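Local coordinates for lipoprotein (Colwellia psychrerythraea, PDB 3O0Y), which is of unknown function but is a putative lipoprotein of a family placed in a metallopeptidase clan, so it may be a peptidase relative, at residues I100-V108 / V593-H604; D362-T371 / L432-P442. One frame throughout, in Å; residues are numbered along the deposited sequence.

Contact 1: I100-V108 / V593-H604; sequences ITTKNNQQV and VPMAVLSRNVNH
Arg-600 meets Asn-104 and Gln-107 with the end of its guanidinium, a worked example of one cation pinning two amide side chains on a facing helix. Arg-600 NH1 donates to Asn-104 OD1 at 2.8 Å in a nearly straight bond (162°), the amide lying almost coplanar with the guanidinium. Gln-107 OE1 is gripped end-on by two nitrogens, Arg-600 NH2 at 3.0 Å and Arg-600 NH1 at 2.9 Å. Both bonds lie in the guanidinium plane, but the amide is turned well out of it: NH2 arrives on a lone pair and NH1 above the carbonyl plane. The arginine chain bends at chi3, which swings its head back across the helix interface to these acceptors. With an alanine here the three bonds go, which would probably leave the Asn-104 and Gln-107 oxygens without their charged mate and Gln-107 freer to turn. Asn-104 uses its other end as well, ND2 giving a more bent bond (131°) to a lone pair of Asn-601 OD1 at 2.9 Å.

Apolar contacts flank this polar centre. Ile-100 CD1 rests against His-604 CB (3.7 Å) and the Arg-600 chain. At the other end Val-108 CG2 touches Val-597 CG2 at 3.9 Å and Pro-594 CD at 4.0 Å.

The two helix segments run antiparallel (169°), their axes 10.8 Å apart. Arg-461 of helix 459-462 touches Asn-104, Val-108 and Val-593, helix 555-574 packs against 593-604 through Leu-566, and helix 27-44 touches 100-108 through Tyr-35.

Contact 2: D362-T371 / L432-P442; sequences DINGYITEVT and LKTLTYHEANP
Tyr-366 drops into the helix 432-439 as a knob among Leu-432, Lys-433, Thr-436 and Tyr-437. Its ring is met flat-on by the aliphatic part of Lys-433: CG stands 3.5 Å from the Tyr-366 ring centroid and only 6° off the normal, a textbook CH-pi contact. Leu-432 CG comes to the ring edge, 3.9 Å from Tyr-366 CE2, and the opposite face lies over the Asp-362 carbonyl oxygen of its own helix. Beside the knob Ile-363 CG1 packs on Leu-432 CD1, and Ile-367 CG1 crosses Thr-436 CG2 at 3.6 Å. Farther along, Val-370 CB sits obliquely against Tyr-437 CE1 (3.8 Å).

A second shell holds these groups in place. With CG anti to the carbonyl carbon (chi1 -53°), the Tyr-437 side chain leans toward the partner helix, and its hydroxyl donates to a water 2.7 Å from OH. That water gives its protons to Tyr-366 O and Glu-369 OE1, so one molecule ties the phenol to the facing helix. Lys-433, extended beyond CG, carries its ammonium past the ring to a salt bridge with Asp-490. Thr-436 OG1 donates to Leu-432 O at 2.8 Å and also meets the hydroxyl of Tyr-417 on strand 416-419, which fixes the rotation that presents its methyl to Ile-367.

The segments cross at -59°, with axes 9.7 Å apart, and the knob-into-hole packing joins helix 353-373 to helix 432-439. The latter ends in His-438 and Glu-439; followed by His-444 and His-445, they are reminiscent of the His-Glu pair of zinc-binding helices in the Peptidase_MA clan, though without the HExxH spacing, and by family resemblance may belong to an active site.

Overall arrangement
The two contacts illustrate how chemistry follows setting within one largely helical chain. Contact 1 is the more superficial, about 23 Å from the chain centre with 5 of 11 touching residues buried; contact 2, about 19 Å from it, has 8 of 14. They share no helix. Contact 1 brings an early helix against the last one, 485 residues on, and spends its central contacts on amide and guanidinium bonds with apolar ends. Contact 2 links helices separated by only 61 residues and relies on an aromatic knob and aliphatic packing; its clear polar links across the interface run through water. The nearest atoms of contact 1 and contact 2 are about 13 Å apart.

Contact 1: I100-V108 / V593-H604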
loop_
_atom_site.group_PDB
_atom_site.type_symbol
_atom_site.label_atom_id
_atom_site.label_comp_id
_atom_site.label_asym_id
_atom_site.label_seq_id
_atom_site.Cartn_x
_atom_site.Cartn_y
_atom_site.Cartn_z
ATOM N N ILE A 100 5.286 0.166 29.712
ATOM C CA ILE A 100 4.732 0.984 28.637
ATOM C C ILE A 100 4.416 0.055 27.442
ATOM O O ILE A 100 3.454 0.286 26.718
ATOM C CB ILE A 100 5.700 2.168 28.248
ATOM C CG1 ILE A 100 5.091 3.058 27.157
ATOM C CG2 ILE A 100 7.066 1.645 27.860
ATOM C CD1 ILE A 100 5.934 4.362 26.845
ATOM N N THR A 101 5.245 -0.950 27.196
ATOM C CA THR A 101 5.057 -1.809 26.025
ATOM C C THR A 101 3.752 -2.575 26.158
ATOM O O THR A 101 2.984 -2.676 25.214
ATOM C CB THR A 101 6.239 -2.806 25.781
ATOM O OG1 THR A 101 7.437 -2.035 25.605
ATOM C CG2 THR A 101 5.975 -3.687 24.443
ATOM N N THR A 102 3.460 -3.058 27.363
ATOM C CA THR A 102 2.251 -3.835 27.567
ATOM C C THR A 102 1.015 -2.932 27.436
ATOM O O THR A 102 0.022 -3.269 26.775
ATOM C CB THR A 102 2.408 -4.677 28.921
ATOM O OG1 THR A 102 3.570 -5.539 28.763
ATOM C CG2 THR A 102 1.177 -5.514 29.148
ATOM N N LYS A 103 1.138 -1.710 27.914
ATOM C CA LYS A 103 0.086 -0.741 27.730
ATOM C C LYS A 103 -0.094 -0.355 26.278
ATOM O O LYS A 103 -1.214 -0.204 25.745
ATOM C CB LYS A 103 0.333 0.502 28.586
ATOM C CG LYS A 103 0.328 0.171 30.100
ATOM C CD LYS A 103 0.382 1.462 30.918
ATOM C CE LYS A 103 0.795 1.265 32.386
ATOM N NZ LYS A 103 2.263 1.596 32.636
ATOM N N ASN A 104 1.023 -0.177 25.596
ATOM C CA ASN A 104 0.931 0.194 24.189
ATOM C C ASN A 104 0.357 -0.987 23.341
ATOM O O ASN A 104 -0.325 -0.768 22.377
ATOM C CB ASN A 104 2.314 0.540 23.633
ATOM C CG ASN A 104 2.773 1.941 24.005
ATOM O OD1 ASN A 104 2.007 2.751 24.564
ATOM N ND2 ASN A 104 4.080 2.211 23.754
ATOM N N ASN A 105 0.702 -2.234 23.665
ATOM C CA ASN A 105 0.097 -3.369 22.977
ATOM C C ASN A 105 -1.425 -3.324 23.076
ATOM O O ASN A 105 -2.090 -3.578 22.099
ATOM C CB ASN A 105 0.589 -4.702 23.522
ATOM C CG ASN A 105 2.002 -5.064 23.080
ATOM O OD1 ASN A 105 2.474 -4.578 22.090
ATOM N ND2 ASN A 105 2.637 -6.023 23.805
ATOM N N GLN A 106 -1.957 -3.010 24.260
ATOM C CA GLN A 106 -3.397 -2.940 24.433
ATOM C C GLN A 106 -3.999 -1.888 23.563
ATOM O O GLN A 106 -5.015 -2.126 22.908
ATOM C CB GLN A 106 -3.763 -2.669 25.909
ATOM C CG GLN A 106 -5.265 -2.628 26.116
ATOM C CD GLN A 106 -5.593 -2.467 27.612
ATOM O OE1 GLN A 106 -4.775 -1.935 28.373
ATOM N NE2 GLN A 106 -6.675 -3.050 28.044
ATOM N N GLN A 107 -3.431 -0.693 23.606
ATOM C CA GLN A 107 -3.970 0.425 22.823
ATOM C C GLN A 107 -3.853 0.177 21.336
ATOM O O GLN A 107 -4.856 0.350 20.579
ATOM C CB GLN A 107 -3.285 1.716 23.190
ATOM C CG GLN A 107 -3.830 2.909 22.407
ATOM C CD GLN A 107 -3.362 4.271 22.993
ATOM O OE1 GLN A 107 -2.846 4.295 24.107
ATOM N NE2 GLN A 107 -3.610 5.395 22.263
ATOM N N VAL A 108 -2.694 -0.282 20.881
ATOM C CA VAL A 108 -2.509 -0.574 19.473
ATOM C C VAL A 108 -3.406 -1.726 19.025
ATOM O O VAL A 108 -4.058 -1.671 17.990
ATOM C CB VAL A 108 -1.066 -0.877 19.117
ATOM C CG1 VAL A 108 -0.945 -1.327 17.646
ATOM C CG2 VAL A 108 -0.237 0.369 19.461
ATOM N N VAL A 593 2.669 2.295 14.247
ATOM C CA VAL A 593 1.762 2.640 15.377
ATOM C C VAL A 593 0.946 3.896 15.001
ATOM O O VAL A 593 1.321 4.664 14.140
ATOM C CB VAL A 593 2.570 2.928 16.662
ATOM C CG1 VAL A 593 3.211 1.617 17.282
ATOM C CG2 VAL A 593 3.730 3.987 16.367
ATOM N N PRO A 594 -0.163 4.137 15.698
ATOM C CA PRO A 594 -0.842 5.426 15.615
ATOM C C PRO A 594 0.044 6.517 16.102
ATOM O O PRO A 594 0.945 6.294 16.935
ATOM C CB PRO A 594 -2.044 5.256 16.551
ATOM C CG PRO A 594 -2.086 3.873 16.957
ATOM C CD PRO A 594 -0.777 3.238 16.693
ATOM N N MET A 595 -0.132 7.702 15.542
ATOM C CA MET A 595 0.583 8.864 16.000
ATOM C C MET A 595 0.569 9.100 17.505
ATOM O O MET A 595 1.581 9.526 18.080
ATOM C CB MET A 595 0.197 10.109 15.186
ATOM C CG MET A 595 0.695 10.046 13.611
ATOM S SD MET A 595 2.468 9.916 13.225
ATOM C CE MET A 595 2.493 8.101 12.953
ATOM N N ALA A 596 -0.549 8.803 18.159
ATOM C CA ALA A 596 -0.641 9.032 19.599
ATOM C C ALA A 596 0.356 8.131 20.351
ATOM O O ALA A 596 0.971 8.573 21.327
ATOM C CB ALA A 596 -2.045 8.772 20.093
ATOM N N VAL A 597 0.584 6.919 19.850
ATOM C CA VAL A 597 1.502 6.010 20.497
ATOM C C VAL A 597 2.952 6.412 20.162
ATOM O O VAL A 597 3.827 6.355 21.032
ATOM C CB VAL A 597 1.227 4.557 20.076
ATOM C CG1 VAL A 597 2.310 3.628 20.596
ATOM C CG2 VAL A 597 -0.139 4.111 20.581
ATOM N N LEU A 598 3.216 6.758 18.913
ATOM C CA LEU A 598 4.542 7.277 18.545
ATOM C C LEU A 598 4.874 8.490 19.467
ATOM O O LEU A 598 5.978 8.565 19.992
ATOM C CB LEU A 598 4.558 7.691 17.070
ATOM C CG LEU A 598 5.911 8.270 16.579
ATOM C CD1 LEU A 598 7.076 7.298 16.806
ATOM C CD2 LEU A 598 5.783 8.656 15.082
ATOM N N SER A 599 3.899 9.376 19.726
ATOM C CA SER A 599 4.213 10.585 20.561
ATOM C C SER A 599 4.545 10.125 21.996
ATOM O O SER A 599 5.436 10.683 22.624
ATOM C CB SER A 599 3.097 11.641 20.630
ATOM O OG SER A 599 2.685 11.955 19.283
ATOM N N ARG A 600 3.762 9.179 22.502
ATOM C CA ARG A 600 4.011 8.638 23.853
ATOM C C ARG A 600 5.404 8.034 23.969
ATOM O O ARG A 600 6.092 8.236 24.989
ATOM C CB ARG A 600 2.967 7.571 24.234
ATOM C CG ARG A 600 3.349 6.891 25.531
ATOM C CD ARG A 600 2.347 5.782 25.887
ATOM N NE ARG A 600 1.031 6.374 25.852
ATOM C CZ ARG A 600 -0.056 5.807 25.352
ATOM N NH1 ARG A 600 -0.036 4.579 24.823
ATOM N NH2 ARG A 600 -1.192 6.484 25.402
ATOM N N ASN A 601 5.835 7.300 22.927
ATOM C CA ASN A 601 7.186 6.691 22.951
ATOM C C ASN A 601 8.308 7.727 22.870
ATOM O O ASN A 601 9.338 7.631 23.573
ATOM C CB ASN A 601 7.346 5.625 21.845
ATOM C CG ASN A 601 6.520 4.388 22.142
ATOM O OD1 ASN A 601 6.176 4.149 23.317
ATOM N ND2 ASN A 601 6.271 3.537 21.118
ATOM N N VAL A 602 8.094 8.748 22.040
ATOM C CA VAL A 602 9.078 9.854 21.961
ATOM C C VAL A 602 9.177 10.524 23.295
ATOM O O VAL A 602 10.247 10.791 23.805
ATOM C CB VAL A 602 8.717 10.860 20.817
ATOM C CG1 VAL A 602 9.553 12.186 20.922
ATOM C CG2 VAL A 602 8.971 10.167 19.440
ATOM N N ASN A 603 8.028 10.785 23.906
ATOM C CA ASN A 603 7.999 11.437 25.226
ATOM C C ASN A 603 8.647 10.606 26.345
ATOM O O ASN A 603 9.413 11.164 27.185
ATOM C CB ASN A 603 6.585 11.800 25.610
ATOM C CG ASN A 603 6.077 13.024 24.899
ATOM O OD1 ASN A 603 6.837 13.877 24.444
ATOM N ND2 ASN A 603 4.751 13.143 24.869
ATOM N N HIS A 604 8.469 9.284 26.278
ATOM C CA HIS A 604 9.103 8.384 27.236
ATOM C C HIS A 604 10.602 8.480 27.099
ATOM O O HIS A 604 11.298 8.542 28.118
ATOM C CB HIS A 604 8.628 6.956 27.060
ATOM C CG HIS A 604 9.206 5.980 28.049
ATOM N ND1 HIS A 604 8.691 5.808 29.324
ATOM C CD2 HIS A 604 10.207 5.086 27.924
ATOM C CE1 HIS A 604 9.388 4.874 29.951
ATOM N NE2 HIS A 604 10.297 4.402 29.119
#

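Contact 2: D362-T371 / L432-P442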
loop_
_atom_site.group_PDB
_atom_site.type_symbol
_atom_site.label_atom_id
_atom_site.label_comp_id
_atom_site.label_asym_id
_atom_site.label_seq_id
_atom_site.Cartn_x
_atom_site.Cartn_y
_atom_site.Cartn_z
ATOM N N ASP A 362 21.857 1.703 -11.915
ATOM C CA ASP A 362 21.803 2.943 -11.115
ATOM C C ASP A 362 21.039 2.769 -9.811
ATOM O O ASP A 362 21.530 3.176 -8.701
ATOM C CB ASP A 362 21.177 4.117 -11.898
ATOM C CG ASP A 362 22.108 4.681 -13.013
ATOM O OD1 ASP A 362 23.362 4.369 -13.067
ATOM O OD2 ASP A 362 21.570 5.492 -13.831
ATOM N N ILE A 363 19.853 2.169 -9.892
ATOM C CA ILE A 363 19.070 1.835 -8.679
ATOM C C ILE A 363 19.851 1.029 -7.672
ATOM O O ILE A 363 19.887 1.354 -6.469
ATOM C CB ILE A 363 17.840 0.964 -8.965
ATOM C CG1 ILE A 363 16.794 1.809 -9.512
ATOM C CG2 ILE A 363 17.303 0.353 -7.570
ATOM C CD1 ILE A 363 15.576 0.895 -9.982
ATOM N N ASN A 364 20.478 -0.035 -8.139
ATOM C CA ASN A 364 21.224 -0.878 -7.261
ATOM C C ASN A 364 22.389 -0.106 -6.601
ATOM O O ASN A 364 22.649 -0.273 -5.421
ATOM C CB ASN A 364 21.636 -2.219 -7.943
ATOM C CG ASN A 364 20.410 -3.195 -8.073
ATOM O OD1 ASN A 364 19.946 -3.594 -7.068
ATOM N ND2 ASN A 364 19.714 -3.296 -9.279
ATOM N N GLY A 365 23.064 0.754 -7.341
ATOM C CA GLY A 365 24.085 1.588 -6.805
ATOM C C GLY A 365 23.561 2.574 -5.756
ATOM O O GLY A 365 24.242 2.831 -4.730
ATOM N N TYR A 366 22.383 3.127 -6.005
ATOM C CA TYR A 366 21.814 4.046 -5.035
ATOM C C TYR A 366 21.556 3.346 -3.704
ATOM O O TYR A 366 21.755 3.958 -2.625
ATOM C CB TYR A 366 20.536 4.728 -5.519
ATOM C CG TYR A 366 20.637 5.582 -6.763
ATOM C CD1 TYR A 366 21.800 6.278 -7.073
ATOM C CD2 TYR A 366 19.564 5.663 -7.643
ATOM C CE1 TYR A 366 21.878 7.026 -8.241
ATOM C CE2 TYR A 366 19.615 6.435 -8.804
ATOM C CZ TYR A 366 20.794 7.113 -9.104
ATOM O OH TYR A 366 20.921 7.918 -10.243
ATOM N N ILE A 367 20.985 2.141 -3.764
ATOM C CA ILE A 367 20.672 1.349 -2.524
ATOM C C ILE A 367 21.940 1.082 -1.779
ATOM O O ILE A 367 21.998 1.317 -0.562
ATOM C CB ILE A 367 19.924 0.058 -2.842
ATOM C CG1 ILE A 367 18.617 0.400 -3.477
ATOM C CG2 ILE A 367 19.724 -0.799 -1.532
ATOM C CD1 ILE A 367 17.855 -0.814 -3.975
ATOM N N THR A 368 22.990 0.614 -2.463
ATOM C CA THR A 368 24.229 0.263 -1.817
ATOM C C THR A 368 24.845 1.468 -1.102
ATOM O O THR A 368 25.345 1.345 0.055
ATOM C CB THR A 368 25.227 -0.344 -2.864
ATOM O OG1 THR A 368 24.599 -1.500 -3.419
ATOM C CG2 THR A 368 26.581 -0.672 -2.237
ATOM N N GLU A 369 24.913 2.587 -1.820
ATOM C CA GLU A 369 25.517 3.782 -1.279
ATOM C C GLU A 369 24.757 4.288 -0.045
ATOM O O GLU A 369 25.358 4.597 0.952
ATOM C CB GLU A 369 25.601 4.854 -2.353
ATOM C CG GLU A 369 26.092 6.208 -1.860
ATOM C CD GLU A 369 25.917 7.289 -2.993
ATOM O OE1 GLU A 369 24.815 7.387 -3.675
ATOM O OE2 GLU A 369 26.931 7.966 -3.243
ATOM N N VAL A 370 23.445 4.456 -0.135
ATOM C CA VAL A 370 22.702 5.052 0.979
ATOM C C VAL A 370 22.734 4.134 2.198
ATOM O O VAL A 370 22.769 4.595 3.302
ATOM C CB VAL A 370 21.263 5.446 0.598
ATOM C CG1 VAL A 370 20.307 4.184 0.327
ATOM C CG2 VAL A 370 20.700 6.414 1.680
ATOM N N THR A 371 22.696 2.818 1.986
ATOM C CA THR A 371 22.610 1.893 3.105
ATOM C C THR A 371 23.875 1.943 3.905
ATOM O O THR A 371 23.847 1.944 5.134
ATOM C CB THR A 371 22.367 0.459 2.579
ATOM O OG1 THR A 371 21.158 0.444 1.832
ATOM C CG2 THR A 371 22.279 -0.579 3.743
ATOM N N LEU A 432 14.752 9.198 -9.902
ATOM C CA LEU A 432 15.004 7.840 -9.468
ATOM C C LEU A 432 15.594 7.690 -8.074
ATOM O O LEU A 432 15.302 6.697 -7.413
ATOM C CB LEU A 432 15.838 7.137 -10.513
ATOM C CG LEU A 432 16.081 5.645 -10.372
ATOM C CD1 LEU A 432 14.752 4.870 -10.378
ATOM C CD2 LEU A 432 17.017 5.118 -11.591
ATOM N N LYS A 433 16.475 8.592 -7.649
ATOM C CA LYS A 433 17.021 8.488 -6.301
ATOM C C LYS A 433 15.889 8.564 -5.291
ATOM O O LYS A 433 15.746 7.666 -4.431
ATOM C CB LYS A 433 18.055 9.600 -6.020
ATOM C CG LYS A 433 19.437 9.316 -6.481
ATOM C CD LYS A 433 20.370 10.508 -6.028
ATOM C CE LYS A 433 21.772 10.355 -6.435
ATOM N NZ LYS A 433 22.605 11.563 -6.168
ATOM N N THR A 434 14.997 9.570 -5.410
ATOM C CA THR A 434 13.997 9.732 -4.361
ATOM C C THR A 434 13.065 8.531 -4.299
ATOM O O THR A 434 12.669 8.068 -3.216
ATOM C CB THR A 434 13.273 11.081 -4.433
ATOM O OG1 THR A 434 12.782 11.378 -3.102
ATOM C CG2 THR A 434 12.167 11.095 -5.523
ATOM N N LEU A 435 12.724 7.994 -5.476
ATOM C CA LEU A 435 11.851 6.796 -5.543
ATOM C C LEU A 435 12.543 5.637 -4.852
ATOM O O LEU A 435 11.924 4.863 -4.109
ATOM C CB LEU A 435 11.513 6.469 -6.955
ATOM C CG LEU A 435 10.627 5.246 -7.153
ATOM C CD1 LEU A 435 9.233 5.572 -6.487
ATOM C CD2 LEU A 435 10.500 4.927 -8.643
ATOM N N THR A 436 13.845 5.529 -5.090
ATOM C CA THR A 436 14.612 4.421 -4.577
ATOM C C THR A 436 14.783 4.498 -3.040
ATOM O O THR A 436 14.725 3.454 -2.310
ATOM C CB THR A 436 15.946 4.321 -5.299
ATOM O OG1 THR A 436 15.729 4.073 -6.703
ATOM C CG2 THR A 436 16.870 3.307 -4.657
ATOM N N TYR A 437 14.934 5.725 -2.528
ATOM C CA TYR A 437 14.936 5.900 -1.092
ATOM C C TYR A 437 13.629 5.631 -0.453
ATOM O O TYR A 437 13.554 5.050 0.654
ATOM C CB TYR A 437 15.512 7.270 -0.714
ATOM C CG TYR A 437 16.873 7.599 -1.301
ATOM C CD1 TYR A 437 17.877 6.640 -1.479
ATOM C CD2 TYR A 437 17.164 8.886 -1.743
ATOM C CE1 TYR A 437 19.049 6.942 -2.040
ATOM C CE2 TYR A 437 18.366 9.193 -2.248
ATOM C CZ TYR A 437 19.314 8.239 -2.427
ATOM O OH TYR A 437 20.535 8.553 -3.051
ATOM N N HIS A 438 12.543 6.025 -1.121
ATOM C CA HIS A 438 11.215 5.802 -0.659
ATOM C C HIS A 438 10.845 4.329 -0.572
ATOM O O HIS A 438 10.326 3.880 0.477
ATOM C CB HIS A 438 10.300 6.460 -1.645
ATOM C CG HIS A 438 8.849 6.366 -1.300
ATOM N ND1 HIS A 438 8.070 5.287 -1.578
ATOM C CD2 HIS A 438 8.063 7.197 -0.558
ATOM C CE1 HIS A 438 6.819 5.527 -1.253
ATOM N NE2 HIS A 438 6.793 6.640 -0.536
ATOM N N GLU A 439 11.210 3.565 -1.603
ATOM C CA GLU A 439 10.773 2.166 -1.703
ATOM C C GLU A 439 11.640 1.236 -0.905
ATOM O O GLU A 439 11.181 0.208 -0.345
ATOM C CB GLU A 439 10.658 1.726 -3.144
ATOM C CG GLU A 439 9.619 2.473 -4.046
ATOM C CD GLU A 439 8.197 2.373 -3.638
ATOM O OE1 GLU A 439 7.874 1.696 -2.678
ATOM O OE2 GLU A 439 7.398 3.035 -4.332
ATOM N N ALA A 440 12.922 1.503 -0.932
ATOM C CA ALA A 440 13.900 0.615 -0.318
ATOM C C ALA A 440 14.424 1.186 0.975
ATOM O O ALA A 440 13.688 1.102 1.976
ATOM C CB ALA A 440 14.956 0.177 -1.321
ATOM N N ASN A 441 15.674 1.634 1.054
ATOM C CA ASN A 441 16.278 2.168 2.217
ATOM C C ASN A 441 16.574 3.681 2.079
ATOM O O ASN A 441 17.078 4.104 1.039
ATOM C CB ASN A 441 17.607 1.486 2.445
ATOM C CG ASN A 441 17.426 -0.044 2.673
ATOM O OD1 ASN A 441 16.329 -0.494 3.123
ATOM N ND2 ASN A 441 18.471 -0.792 2.437
ATOM N N PRO A 442 16.269 4.448 3.109
ATOM C CA PRO A 442 15.765 4.174 4.457
ATOM C C PRO A 442 14.233 4.168 4.555
ATOM O O PRO A 442 13.724 4.119 5.693
ATOM C CB PRO A 442 16.284 5.392 5.254
ATOM C CG PRO A 442 16.659 6.348 4.272
ATOM C CD PRO A 442 16.611 5.875 2.922
HETATM O O HOH W 1 22.418 6.621 -2.954
HETATM O O HOH W 2 24.376 10.053 -3.930
#